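Local coordinates for uncharacterized protein (Acinetobacter baumannii, PDB 5D66) that is of unknown function but folds as a stack of ankyrin repeats, a scaffold that commonly mediates protein-protein recognition, at residues G113-E116 and T117-L121. Sequence-based numbering, arbitrary orientation.
Sequences GHVE and TVRTL
The carbonyl O of His114, the N-cap residue of helix 115-124, accepts from Val118 N at 3.0 Å and starts the helical ladder, just after Gly113 has closed the end of helix 106-111 in a Schellman motif with positive phi. The CB of His114 lies 3.8 Å from Thr117 CB. Val115 O takes Arg119 N at 2.9 Å, and Val115 CG1 lies 3.8 Å from Arg119 NH2; the valine side chain also packs on Ile155. Short helices joined by tight turns and laid side by side build the ankyrin fold, and helix 115-124 is one of them: its Thr117 and Thr120 touch helix 82-90, while Val115 and Arg119 touch helix 150-162. In the conformer described, the Glu116 chain bends at chi2 (-51°), turning both carboxylate oxygens toward the side of the guanidinium that carries NE and NH2. OE1 meets NE of Arg119 and OE2 meets NH2, each at 2.8 Å, in a bidentate salt bridge. Both oxygens are approached on their syn sides and lie almost in the guanidinium plane; these paired, nearly straight bonds should limit its rotation, although a 26° tilt keeps the two groups from being coplanar. The backbone O of Glu116 accepts twice from Thr120, from N at 3.0 Å and from OG1 at 2.9 Å, the donors arriving from opposite faces of the carbonyl plane.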
ATOM      1  N   GLY A 113      -0.666  -7.754   7.390  1.00  5.75           N
ATOM      2  CA  GLY A 113       0.432  -8.609   7.789  1.00  6.56           C
ATOM      3  C   GLY A 113       1.442  -8.840   6.719  1.00  5.51           C
ATOM      4  O   GLY A 113       2.159  -9.841   6.761  1.00  7.19           O
ATOM      5  N   HIS A 114       1.595  -7.915   5.762  1.00  5.29           N
ATOM      6  CA  HIS A 114       2.509  -8.083   4.633  1.00  5.71           C
ATOM      7  C   HIS A 114       3.901  -7.540   5.050  1.00  5.32           C
ATOM      8  O   HIS A 114       4.195  -6.372   4.848  1.00  5.40           O
ATOM      9  CB  HIS A 114       2.006  -7.300   3.386  1.00  6.36           C
ATOM     10  CG  HIS A 114       0.701  -7.737   2.835  1.00  8.18           C
ATOM     11  ND1 HIS A 114       0.333  -9.046   2.685  1.00 11.45           N
ATOM     12  CD2 HIS A 114      -0.336  -6.990   2.360  1.00  9.22           C
ATOM     13  CE1 HIS A 114      -0.853  -9.105   2.081  1.00 12.41           C
ATOM     14  NE2 HIS A 114      -1.294  -7.869   1.922  1.00 11.08           N
ATOM     15  N   VAL A 115       4.686  -8.415   5.675  1.00  5.55           N
ATOM     16  CA  VAL A 115       5.895  -7.961   6.349  1.00  5.67           C
ATOM     17  C   VAL A 115       6.891  -7.279   5.372  1.00  5.48           C
ATOM     18  O   VAL A 115       7.407  -6.203   5.660  1.00  5.33           O
ATOM     19  CB  VAL A 115       6.606  -9.136   7.099  1.00  6.07           C
ATOM     20  CG1 VAL A 115       7.893  -8.673   7.775  1.00  6.92           C
ATOM     21  CG2 VAL A 115       5.711  -9.765   8.129  1.00  6.66           C
ATOM     22  N   GLU A 116       7.164  -7.928   4.244  0.70  5.96           N
ATOM     23  CA  GLU A 116       8.180  -7.384   3.328  0.70  6.18           C
ATOM     24  C   GLU A 116       7.676  -6.093   2.680  0.70  5.64           C
ATOM     25  O   GLU A 116       8.469  -5.196   2.415  0.70  6.19           O
ATOM     26  CB  GLU A 116       8.610  -8.388   2.258  0.70  7.12           C
ATOM     27  CG  GLU A 116       9.296  -9.601   2.836  0.70  7.79           C
ATOM     28  CD  GLU A 116      10.397  -9.245   3.765  0.70 10.06           C
ATOM     29  OE1 GLU A 116      11.229  -8.382   3.448  0.70 11.10           O
ATOM     30  OE2 GLU A 116      10.441  -9.778   4.882  0.70 14.71           O
ATOM     31  N   THR A 117       6.369  -5.976   2.478  1.00  5.40           N
ATOM     32  CA  THR A 117       5.787  -4.731   1.956  1.00  5.36           C
ATOM     33  C   THR A 117       5.944  -3.594   2.995  1.00  5.52           C
ATOM     34  O   THR A 117       6.344  -2.485   2.655  1.00  5.11           O
ATOM     35  CB  THR A 117       4.352  -4.926   1.594  1.00  5.91           C
ATOM     36  OG1 THR A 117       4.233  -5.923   0.570  1.00  7.34           O
ATOM     37  CG2 THR A 117       3.718  -3.666   1.079  1.00  5.68           C
ATOM     38  N   VAL A 118       5.682  -3.888   4.269  1.00  4.81           N
ATOM     39  CA  VAL A 118       5.933  -2.949   5.335  1.00  5.14           C
ATOM     40  C   VAL A 118       7.412  -2.502   5.354  1.00  4.90           C
ATOM     41  O   VAL A 118       7.707  -1.316   5.399  1.00  5.03           O
ATOM     42  CB  VAL A 118       5.475  -3.517   6.701  1.00  5.16           C
ATOM     43  CG1 VAL A 118       6.046  -2.673   7.865  1.00  5.68           C
ATOM     44  CG2 VAL A 118       3.981  -3.614   6.751  1.00  5.06           C
ATOM     45  N   ARG A 119       8.298  -3.483   5.303  0.80  4.96           N
ATOM     46  CA  ARG A 119       9.733  -3.176   5.310  0.80  5.36           C
ATOM     47  C   ARG A 119      10.076  -2.204   4.156  0.80  4.99           C
ATOM     48  O   ARG A 119      10.793  -1.228   4.344  0.80  5.61           O
ATOM     49  CB  ARG A 119      10.552  -4.476   5.239  0.80  5.79           C
ATOM     50  CG  ARG A 119      11.998  -4.291   5.538  0.80  7.19           C
ATOM     51  CD  ARG A 119      12.848  -5.564   5.238  0.80  8.19           C
ATOM     52  NE  ARG A 119      12.278  -6.879   5.616  0.80  9.68           N
ATOM     53  CZ  ARG A 119      12.190  -7.351   6.868  0.80 11.04           C
ATOM     54  NH1 ARG A 119      12.730  -6.708   7.882  0.80 11.07           N
ATOM     55  NH2 ARG A 119      11.602  -8.517   7.082  0.80 12.21           N
ATOM     56  N   THR A 120       9.599  -2.523   2.988  1.00  4.98           N
ATOM     57  CA  THR A 120       9.843  -1.766   1.772  1.00  5.43           C
ATOM     58  C   THR A 120       9.324  -0.350   1.879  1.00  4.83           C
ATOM     59  O   THR A 120      10.015   0.612   1.476  1.00  5.96           O
ATOM     60  CB  THR A 120       9.247  -2.508   0.586  1.00  6.46           C
ATOM     61  OG1 THR A 120       9.929  -3.788   0.409  1.00  7.91           O
ATOM     62  CG2 THR A 120       9.358  -1.740  -0.731  1.00  7.82           C
ATOM     63  N   LEU A 121       8.105  -0.189   2.351  1.00  4.58           N
ATOM     64  CA  LEU A 121       7.497   1.122   2.491  1.00  4.77           C
ATOM     65  C   LEU A 121       8.153   1.979   3.548  1.00  4.37           C
ATOM     66  O   LEU A 121       8.291   3.175   3.371  1.00  5.30           O
ATOM     67  CB  LEU A 121       5.993   0.985   2.678  1.00  4.76           C
ATOM     68  CG  LEU A 121       5.239   0.460   1.428  1.00  5.31           C
ATOM     69  CD1 LEU A 121       3.807   0.116   1.847  1.00  5.98           C
ATOM     70  CD2 LEU A 121       5.192   1.428   0.322  1.00  6.15           C
TER